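Local coordinates for molybdopterin-guanine dinucleotide biosynthesis protein A (MobA) (Archaeoglobus fulgidus, PDB 3NGW) that probably transfers a nucleotide, the GMP moiety of GTP, to molybdopterin in the making of the molybdenum cofactor, at residues 112-125 against 149-163. Numbering follows the deposited sequence.
Sequences GCDALIPKHDYPEP and ILVPLERLNVVYYPV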
ATOM      1  N   GLY A 112     -13.059  13.592   7.126  1.00 59.02           N
ATOM      2  CA  GLY A 112     -14.345  12.912   7.078  1.00 56.65           C
ATOM      3  C   GLY A 112     -14.740  12.552   5.652  1.00 58.40           C
ATOM      4  O   GLY A 112     -15.772  12.994   5.144  1.00 63.15           O
ATOM      5  N   CYS A 113     -13.912  11.736   5.011  1.00 51.40           N
ATOM      6  CA  CYS A 113     -14.131  11.312   3.631  1.00 42.41           C
ATOM      7  C   CYS A 113     -13.935   9.810   3.558  1.00 40.15           C
ATOM      8  O   CYS A 113     -13.402   9.218   4.487  1.00 31.68           O
ATOM      9  CB  CYS A 113     -13.099  11.978   2.732  1.00 41.69           C
ATOM     10  SG  CYS A 113     -11.409  11.625   3.282  1.00 45.18           S
ATOM     11  N   ASP A 114     -14.348   9.187   2.456  1.00 40.13           N
ATOM     12  CA  ASP A 114     -14.159   7.747   2.333  1.00 36.64           C
ATOM     13  C   ASP A 114     -12.690   7.423   2.043  1.00 28.33           C
ATOM     14  O   ASP A 114     -12.184   6.383   2.454  1.00 34.39           O
ATOM     15  CB  ASP A 114     -15.053   7.160   1.242  1.00 39.21           C
ATOM     16  CG  ASP A 114     -16.519   7.378   1.518  1.00 36.42           C
ATOM     17  OD1 ASP A 114     -16.965   7.113   2.654  1.00 36.41           O
ATOM     18  OD2 ASP A 114     -17.227   7.811   0.591  1.00 45.28           O
ATOM     19  N   ALA A 115     -12.006   8.315   1.341  1.00 28.87           N
ATOM     20  CA  ALA A 115     -10.595   8.113   1.029  1.00 34.64           C
ATOM     21  C   ALA A 115      -9.900   9.433   0.717  1.00 35.17           C
ATOM     22  O   ALA A 115     -10.503  10.361   0.173  1.00 34.41           O
ATOM     23  CB  ALA A 115     -10.447   7.146  -0.157  1.00 27.63           C
ATOM     24  N   LEU A 116      -8.630   9.510   1.089  1.00 39.69           N
ATOM     25  CA  LEU A 116      -7.802  10.680   0.837  1.00 41.54           C
ATOM     26  C   LEU A 116      -6.634  10.124   0.029  1.00 37.97           C
ATOM     27  O   LEU A 116      -5.797   9.390   0.561  1.00 34.09           O
ATOM     28  CB  LEU A 116      -7.289  11.283   2.150  1.00 45.14           C
ATOM     29  CG  LEU A 116      -6.332  12.471   1.966  1.00 44.08           C
ATOM     30  CD1 LEU A 116      -7.145  13.694   1.623  1.00 48.45           C
ATOM     31  CD2 LEU A 116      -5.522  12.718   3.228  1.00 55.48           C
ATOM     32  N   ILE A 117      -6.590  10.473  -1.254  1.00 36.22           N
ATOM     33  CA  ILE A 117      -5.576   9.958  -2.168  1.00 36.43           C
ATOM     34  C   ILE A 117      -4.688  11.034  -2.778  1.00 38.18           C
ATOM     35  O   ILE A 117      -5.179  11.997  -3.371  1.00 40.31           O
ATOM     36  CB  ILE A 117      -6.269   9.167  -3.310  1.00 37.80           C
ATOM     37  CG1 ILE A 117      -7.094   8.029  -2.700  1.00 36.49           C
ATOM     38  CG2 ILE A 117      -5.243   8.637  -4.292  1.00 29.20           C
ATOM     39  CD1 ILE A 117      -7.946   7.268  -3.697  1.00 32.82           C
ATOM     40  N   PRO A 118      -3.362  10.884  -2.640  1.00 34.87           N
ATOM     41  CA  PRO A 118      -2.389  11.839  -3.181  1.00 41.41           C
ATOM     42  C   PRO A 118      -2.519  11.942  -4.699  1.00 47.94           C
ATOM     43  O   PRO A 118      -2.783  10.944  -5.374  1.00 45.92           O
ATOM     44  CB  PRO A 118      -1.046  11.248  -2.749  1.00 40.26           C
ATOM     45  CG  PRO A 118      -1.397  10.529  -1.471  1.00 39.07           C
ATOM     46  CD  PRO A 118      -2.687   9.846  -1.846  1.00 33.04           C
ATOM     47  N   LYS A 119      -2.333  13.144  -5.237  1.00 48.11           N
ATOM     48  CA  LYS A 119      -2.469  13.330  -6.672  1.00 48.33           C
ATOM     49  C   LYS A 119      -1.752  14.534  -7.267  1.00 49.83           C
ATOM     50  O   LYS A 119      -1.808  15.639  -6.728  1.00 50.45           O
ATOM     51  CB  LYS A 119      -3.952  13.423  -7.032  1.00 47.68           C
ATOM     52  CG  LYS A 119      -4.211  13.788  -8.477  1.00 54.05           C
ATOM     53  CD  LYS A 119      -5.682  13.996  -8.745  1.00 51.04           C
ATOM     54  CE  LYS A 119      -5.908  14.311 -10.215  1.00 63.10           C
ATOM     55  NZ  LYS A 119      -7.344  14.582 -10.533  1.00 78.13           N
ATOM     56  N   HIS A 120      -1.077  14.297  -8.387  1.00 48.36           N
ATOM     57  CA  HIS A 120      -0.397  15.348  -9.131  1.00 59.88           C
ATOM     58  C   HIS A 120      -1.281  15.505 -10.366  1.00 61.71           C
ATOM     59  O   HIS A 120      -2.241  16.280 -10.360  1.00 70.01           O
ATOM     60  CB  HIS A 120       1.018  14.922  -9.529  1.00 60.86           C
ATOM     61  CG  HIS A 120       1.144  13.471  -9.874  1.00 67.99           C
ATOM     62  ND1 HIS A 120       1.202  12.482  -8.915  1.00 72.65           N
ATOM     63  CD2 HIS A 120       1.220  12.840 -11.070  1.00 70.28           C
ATOM     64  CE1 HIS A 120       1.310  11.305  -9.505  1.00 68.17           C
ATOM     65  NE2 HIS A 120       1.322  11.494 -10.813  1.00 69.08           N
ATOM     66  N   ASP A 121      -0.965  14.761 -11.419  1.00 62.24           N
ATOM     67  CA  ASP A 121      -1.774  14.781 -12.633  1.00 54.71           C
ATOM     68  C   ASP A 121      -2.648  13.532 -12.547  1.00 53.38           C
ATOM     69  O   ASP A 121      -3.774  13.499 -13.044  1.00 49.93           O
ATOM     70  CB  ASP A 121      -0.889  14.711 -13.885  1.00 67.97           C
ATOM     71  CG  ASP A 121      -0.223  16.042 -14.214  1.00 73.50           C
ATOM     72  OD1 ASP A 121      -0.946  17.025 -14.487  1.00 63.87           O
ATOM     73  OD2 ASP A 121       1.026  16.098 -14.197  1.00 84.19           O
ATOM     74  N   TYR A 122      -2.104  12.509 -11.895  1.00 44.62           N
ATOM     75  CA  TYR A 122      -2.796  11.248 -11.714  1.00 45.08           C
ATOM     76  C   TYR A 122      -2.724  10.835 -10.246  1.00 45.06           C
ATOM     77  O   TYR A 122      -1.735  11.117  -9.568  1.00 43.51           O
ATOM     78  CB  TYR A 122      -2.164  10.174 -12.593  1.00 44.67           C
ATOM     79  CG  TYR A 122      -2.233  10.478 -14.072  1.00 53.78           C
ATOM     80  CD1 TYR A 122      -1.273  11.288 -14.690  1.00 57.23           C
ATOM     81  CD2 TYR A 122      -3.251   9.940 -14.861  1.00 56.30           C
ATOM     82  CE1 TYR A 122      -1.326  11.546 -16.064  1.00 50.82           C
ATOM     83  CE2 TYR A 122      -3.313  10.193 -16.230  1.00 61.49           C
ATOM     84  CZ  TYR A 122      -2.349  10.991 -16.826  1.00 58.64           C
ATOM     85  OH  TYR A 122      -2.404  11.201 -18.188  1.00 62.73           O
ATOM     86  N   PRO A 123      -3.772  10.155  -9.739  1.00 41.19           N
ATOM     87  CA  PRO A 123      -3.821   9.711  -8.344  1.00 32.92           C
ATOM     88  C   PRO A 123      -2.950   8.498  -8.076  1.00 38.92           C
ATOM     89  O   PRO A 123      -2.592   7.765  -8.993  1.00 43.20           O
ATOM     90  CB  PRO A 123      -5.295   9.406  -8.144  1.00 40.65           C
ATOM     91  CG  PRO A 123      -5.673   8.833  -9.481  1.00 39.35           C
ATOM     92  CD  PRO A 123      -5.012   9.782 -10.446  1.00 39.60           C
ATOM     93  N   GLU A 124      -2.589   8.307  -6.813  1.00 35.72           N
ATOM     94  CA  GLU A 124      -1.790   7.159  -6.409  1.00 28.21           C
ATOM     95  C   GLU A 124      -2.576   6.488  -5.298  1.00 31.03           C
ATOM     96  O   GLU A 124      -2.375   6.785  -4.124  1.00 41.81           O
ATOM     97  CB  GLU A 124      -0.427   7.596  -5.893  1.00 26.87           C
ATOM     98  CG  GLU A 124       0.358   6.459  -5.286  1.00 24.27           C
ATOM     99  CD  GLU A 124       0.332   5.211  -6.141  1.00 25.22           C
ATOM    100  OE1 GLU A 124      -0.673   4.475  -6.097  1.00 35.58           O
ATOM    101  OE2 GLU A 124       1.312   4.963  -6.872  1.00 36.10           O
ATOM    102  N   PRO A 125      -3.490   5.571  -5.660  1.00 32.01           N
ATOM    103  CA  PRO A 125      -4.351   4.835  -4.728  1.00 25.53           C
ATOM    104  C   PRO A 125      -3.684   3.879  -3.741  1.00 32.75           C
ATOM    105  O   PRO A 125      -4.269   3.566  -2.701  1.00 28.70           O
ATOM    106  CB  PRO A 125      -5.308   4.089  -5.657  1.00 30.18           C
ATOM    107  CG  PRO A 125      -5.286   4.893  -6.927  1.00 37.22           C
ATOM    108  CD  PRO A 125      -3.828   5.232  -7.054  1.00 31.78           C
ATOM    109  N   ILE A 149      -9.505   0.148  -9.522  1.00 45.50           N
ATOM    110  CA  ILE A 149      -9.804   0.927  -8.325  1.00 49.87           C
ATOM    111  C   ILE A 149     -10.540   2.238  -8.625  1.00 49.83           C
ATOM    112  O   ILE A 149     -11.375   2.678  -7.838  1.00 49.03           O
ATOM    113  CB  ILE A 149      -8.499   1.227  -7.534  1.00 44.96           C
ATOM    114  CG1 ILE A 149      -8.835   1.735  -6.134  1.00 45.63           C
ATOM    115  CG2 ILE A 149      -7.648   2.245  -8.288  1.00 42.10           C
ATOM    116  CD1 ILE A 149      -9.411   0.683  -5.222  1.00 40.38           C
ATOM    117  N   LEU A 150     -10.245   2.846  -9.769  1.00 55.95           N
ATOM    118  CA  LEU A 150     -10.875   4.110 -10.148  1.00 54.48           C
ATOM    119  C   LEU A 150     -12.396   4.023 -10.246  1.00 52.25           C
ATOM    120  O   LEU A 150     -13.101   5.002  -9.999  1.00 50.85           O
ATOM    121  CB  LEU A 150     -10.309   4.604 -11.486  1.00 66.40           C
ATOM    122  CG  LEU A 150      -8.793   4.834 -11.593  1.00 75.33           C
ATOM    123  CD1 LEU A 150      -8.346   5.762 -10.465  1.00 67.23           C
ATOM    124  CD2 LEU A 150      -8.043   3.499 -11.520  1.00 65.64           C
ATOM    125  N   VAL A 151     -12.903   2.851 -10.609  1.00 52.31           N
ATOM    126  CA  VAL A 151     -14.338   2.662 -10.745  1.00 42.83           C
ATOM    127  C   VAL A 151     -15.100   2.837  -9.434  1.00 41.57           C
ATOM    128  O   VAL A 151     -16.024   3.636  -9.360  1.00 42.38           O
ATOM    129  CB  VAL A 151     -14.650   1.273 -11.335  1.00 44.67           C
ATOM    130  CG1 VAL A 151     -16.153   1.048 -11.380  1.00 49.27           C
ATOM    131  CG2 VAL A 151     -14.052   1.173 -12.729  1.00 55.61           C
ATOM    132  N   PRO A 152     -14.733   2.078  -8.385  1.00 41.60           N
ATOM    133  CA  PRO A 152     -15.476   2.260  -7.135  1.00 38.35           C
ATOM    134  C   PRO A 152     -15.199   3.600  -6.450  1.00 44.57           C
ATOM    135  O   PRO A 152     -16.036   4.107  -5.700  1.00 45.17           O
ATOM    136  CB  PRO A 152     -15.061   1.047  -6.301  1.00 35.71           C
ATOM    137  CG  PRO A 152     -13.730   0.663  -6.864  1.00 35.76           C
ATOM    138  CD  PRO A 152     -13.858   0.891  -8.326  1.00 30.77           C
ATOM    139  N   LEU A 153     -14.037   4.186  -6.723  1.00 39.75           N
ATOM    140  CA  LEU A 153     -13.692   5.472  -6.125  1.00 46.34           C
ATOM    141  C   LEU A 153     -14.620   6.587  -6.610  1.00 49.52           C
ATOM    142  O   LEU A 153     -14.830   7.579  -5.909  1.00 48.43           O
ATOM    143  CB  LEU A 153     -12.232   5.837  -6.430  1.00 39.78           C
ATOM    144  CG  LEU A 153     -11.193   5.013  -5.661  1.00 49.35           C
ATOM    145  CD1 LEU A 153      -9.791   5.433  -6.042  1.00 35.16           C
ATOM    146  CD2 LEU A 153     -11.430   5.191  -4.166  1.00 45.38           C
ATOM    147  N   GLU A 154     -15.176   6.420  -7.807  1.00 54.03           N
ATOM    148  CA  GLU A 154     -16.079   7.419  -8.366  1.00 55.79           C
ATOM    149  C   GLU A 154     -17.416   7.430  -7.643  1.00 49.79           C
ATOM    150  O   GLU A 154     -18.115   8.441  -7.639  1.00 50.07           O
ATOM    151  CB  GLU A 154     -16.288   7.167  -9.860  1.00 64.04           C
ATOM    152  CG  GLU A 154     -15.156   7.696 -10.732  1.00 81.36           C
ATOM    153  CD  GLU A 154     -15.282   7.270 -12.183  1.00 91.62           C
ATOM    154  OE1 GLU A 154     -14.512   7.790 -13.024  1.00 91.86           O
ATOM    155  OE2 GLU A 154     -16.144   6.410 -12.477  1.00 96.75           O
ATOM    156  N   ARG A 155     -17.764   6.303  -7.029  1.00 48.80           N
ATOM    157  CA  ARG A 155     -19.013   6.194  -6.283  1.00 43.46           C
ATOM    158  C   ARG A 155     -18.832   6.537  -4.801  1.00 45.76           C
ATOM    159  O   ARG A 155     -19.758   6.381  -4.008  1.00 47.49           O
ATOM    160  CB  ARG A 155     -19.580   4.779  -6.399  1.00 41.51           C
ATOM    161  CG  ARG A 155     -20.373   4.495  -7.662  1.00 54.63           C
ATOM    162  CD  ARG A 155     -21.040   3.132  -7.540  1.00 64.61           C
ATOM    163  NE  ARG A 155     -22.230   2.979  -8.374  1.00 78.65           N
ATOM    164  CZ  ARG A 155     -22.228   2.964  -9.705  1.00 92.83           C
ATOM    165  NH1 ARG A 155     -21.087   3.097 -10.372  1.00102.14           N
ATOM    166  NH2 ARG A 155     -23.368   2.802 -10.369  1.00 80.24           N
ATOM    167  N   LEU A 156     -17.644   7.010  -4.434  1.00 45.72           N
ATOM    168  CA  LEU A 156     -17.348   7.362  -3.046  1.00 43.35           C
ATOM    169  C   LEU A 156     -16.941   8.823  -2.903  1.00 41.05           C
ATOM    170  O   LEU A 156     -16.562   9.467  -3.875  1.00 46.13           O
ATOM    171  CB  LEU A 156     -16.210   6.484  -2.512  1.00 36.99           C
ATOM    172  CG  LEU A 156     -16.440   4.975  -2.464  1.00 44.30           C
ATOM    173  CD1 LEU A 156     -15.134   4.266  -2.152  1.00 36.94           C
ATOM    174  CD2 LEU A 156     -17.499   4.648  -1.428  1.00 41.21           C
ATOM    175  N   ASN A 157     -17.010   9.340  -1.682  1.00 46.99           N
ATOM    176  CA  ASN A 157     -16.611  10.716  -1.423  1.00 46.00           C
ATOM    177  C   ASN A 157     -15.094  10.717  -1.222  1.00 42.38           C
ATOM    178  O   ASN A 157     -14.604  10.469  -0.122  1.00 40.74           O
ATOM    179  CB  ASN A 157     -17.333  11.245  -0.176  1.00 56.92           C
ATOM    180  CG  ASN A 157     -16.813  12.603   0.281  1.00 64.91           C
ATOM    181  OD1 ASN A 157     -16.633  13.522  -0.527  1.00 72.06           O
ATOM    182  ND2 ASN A 157     -16.584  12.741   1.585  1.00 67.79           N
ATOM    183  N   VAL A 158     -14.358  10.989  -2.297  1.00 44.20           N
ATOM    184  CA  VAL A 158     -12.898  10.994  -2.261  1.00 37.98           C
ATOM    185  C   VAL A 158     -12.264  12.387  -2.245  1.00 39.26           C
ATOM    186  O   VAL A 158     -12.704  13.289  -2.959  1.00 37.32           O
ATOM    187  CB  VAL A 158     -12.320  10.220  -3.473  1.00 37.14           C
ATOM    188  CG1 VAL A 158     -10.806  10.118  -3.353  1.00 30.02           C
ATOM    189  CG2 VAL A 158     -12.944   8.828  -3.554  1.00 36.41           C
ATOM    190  N   VAL A 159     -11.226  12.549  -1.425  1.00 34.89           N
ATOM    191  CA  VAL A 159     -10.499  13.811  -1.323  1.00 40.95           C
ATOM    192  C   VAL A 159      -9.134  13.634  -1.972  1.00 42.89           C
ATOM    193  O   VAL A 159      -8.286  12.917  -1.446  1.00 52.54           O
ATOM    194  CB  VAL A 159     -10.266  14.242   0.151  1.00 39.49           C
ATOM    195  CG1 VAL A 159      -9.346  15.460   0.195  1.00 37.20           C
ATOM    196  CG2 VAL A 159     -11.590  14.578   0.815  1.00 44.51           C
ATOM    197  N   TYR A 160      -8.920  14.268  -3.116  1.00 44.93           N
ATOM    198  CA  TYR A 160      -7.633  14.154  -3.787  1.00 46.34           C
ATOM    199  C   TYR A 160      -6.680  15.209  -3.238  1.00 41.70           C
ATOM    200  O   TYR A 160      -6.862  16.399  -3.450  1.00 53.26           O
ATOM    201  CB  TYR A 160      -7.839  14.269  -5.299  1.00 42.99           C
ATOM    202  CG  TYR A 160      -8.511  13.027  -5.855  1.00 40.47           C
ATOM    203  CD1 TYR A 160      -7.787  11.851  -6.046  1.00 40.85           C
ATOM    204  CD2 TYR A 160      -9.881  13.003  -6.119  1.00 43.62           C
ATOM    205  CE1 TYR A 160      -8.409  10.680  -6.481  1.00 35.91           C
ATOM    206  CE2 TYR A 160     -10.516  11.832  -6.556  1.00 34.62           C
ATOM    207  CZ  TYR A 160      -9.770  10.677  -6.733  1.00 43.77           C
ATOM    208  OH  TYR A 160     -10.372   9.507  -7.152  1.00 38.03           O
ATOM    209  N   TYR A 161      -5.674  14.748  -2.501  1.00 41.17           N
ATOM    210  CA  TYR A 161      -4.701  15.625  -1.875  1.00 38.54           C
ATOM    211  C   TYR A 161      -3.552  15.980  -2.814  1.00 47.79           C
ATOM    212  O   TYR A 161      -2.893  15.100  -3.367  1.00 45.61           O
ATOM    213  CB  TYR A 161      -4.146  14.949  -0.627  1.00 34.62           C
ATOM    214  CG  TYR A 161      -3.617  15.896   0.421  1.00 41.32           C
ATOM    215  CD1 TYR A 161      -4.484  16.658   1.202  1.00 43.84           C
ATOM    216  CD2 TYR A 161      -2.249  16.001   0.661  1.00 38.47           C
ATOM    217  CE1 TYR A 161      -4.001  17.498   2.206  1.00 45.74           C
ATOM    218  CE2 TYR A 161      -1.755  16.837   1.660  1.00 47.43           C
ATOM    219  CZ  TYR A 161      -2.639  17.578   2.430  1.00 48.25           C
ATOM    220  OH  TYR A 161      -2.156  18.374   3.437  1.00 59.96           O
ATOM    221  N   PRO A 162      -3.294  17.285  -3.001  1.00 49.95           N
ATOM    222  CA  PRO A 162      -2.215  17.738  -3.880  1.00 51.88           C
ATOM    223  C   PRO A 162      -0.880  17.198  -3.395  1.00 51.44           C
ATOM    224  O   PRO A 162      -0.442  17.496  -2.279  1.00 47.18           O
ATOM    225  CB  PRO A 162      -2.299  19.258  -3.773  1.00 51.91           C
ATOM    226  CG  PRO A 162      -3.749  19.496  -3.493  1.00 59.61           C
ATOM    227  CD  PRO A 162      -4.028  18.438  -2.456  1.00 53.47           C
ATOM    228  N   VAL A 163      -0.234  16.405  -4.238  1.00 47.13           N
ATOM    229  CA  VAL A 163       1.040  15.820  -3.868  1.00 56.84           C
ATOM    230  C   VAL A 163       2.033  16.893  -3.417  1.00 57.50           C
ATOM    231  O   VAL A 163       2.912  16.625  -2.602  1.00 61.65           O
ATOM    232  CB  VAL A 163       1.637  14.986  -5.034  1.00 52.77           C
ATOM    233  CG1 VAL A 163       1.948  15.876  -6.229  1.00 54.56           C
ATOM    234  CG2 VAL A 163       2.885  14.275  -4.556  1.00 63.48           C
TER
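Ile117 pushes its CD1 methyl tip to tip against CD1 of Leu153, 3.5 Å away, and the same methyl lies near CG1 of Val158. With CG1 beside the backbone N (chi1 -58°), Ile117 fills the hollow between helix 150-154 and strand 158-162, while Tyr130 touches it from the neighbouring strand. Further along this face the Tyr160 ring lies against Pro123, whose CB approaches CE1 obliquely at 3.8 Å, and Val158 CG1 sits over one ring face, toward the rim. Beyond, Pro125 CG rests on Ile149 CG2. On the face that carries Val159, CB of the preceding loop residue Cys113 packs on Val159 CG2 at 3.6 Å, and Tyr161 carries its hydroxyl away to His103. Strands 115-119 and 158-162 run parallel, Val159 N giving Ala115 O a nearly straight 2.8 Å bond. Where pairing begins, Asp114 N bonds to Asn157 O, and Asn157 N returns a 2.7 Å bond to Asp114 OD2 on its anti side; OD1 goes to Ser133. An alanine at Asp114 would probably leave Asn157 N and Ser133 OG without their carboxylate partners, the backbone bond remaining. Backbone hydrogen bonds, with one to Asp114's carboxylate, thus join this outermost strand to the GT-A-like sheet, while apolar side chains seat the short helix on one face.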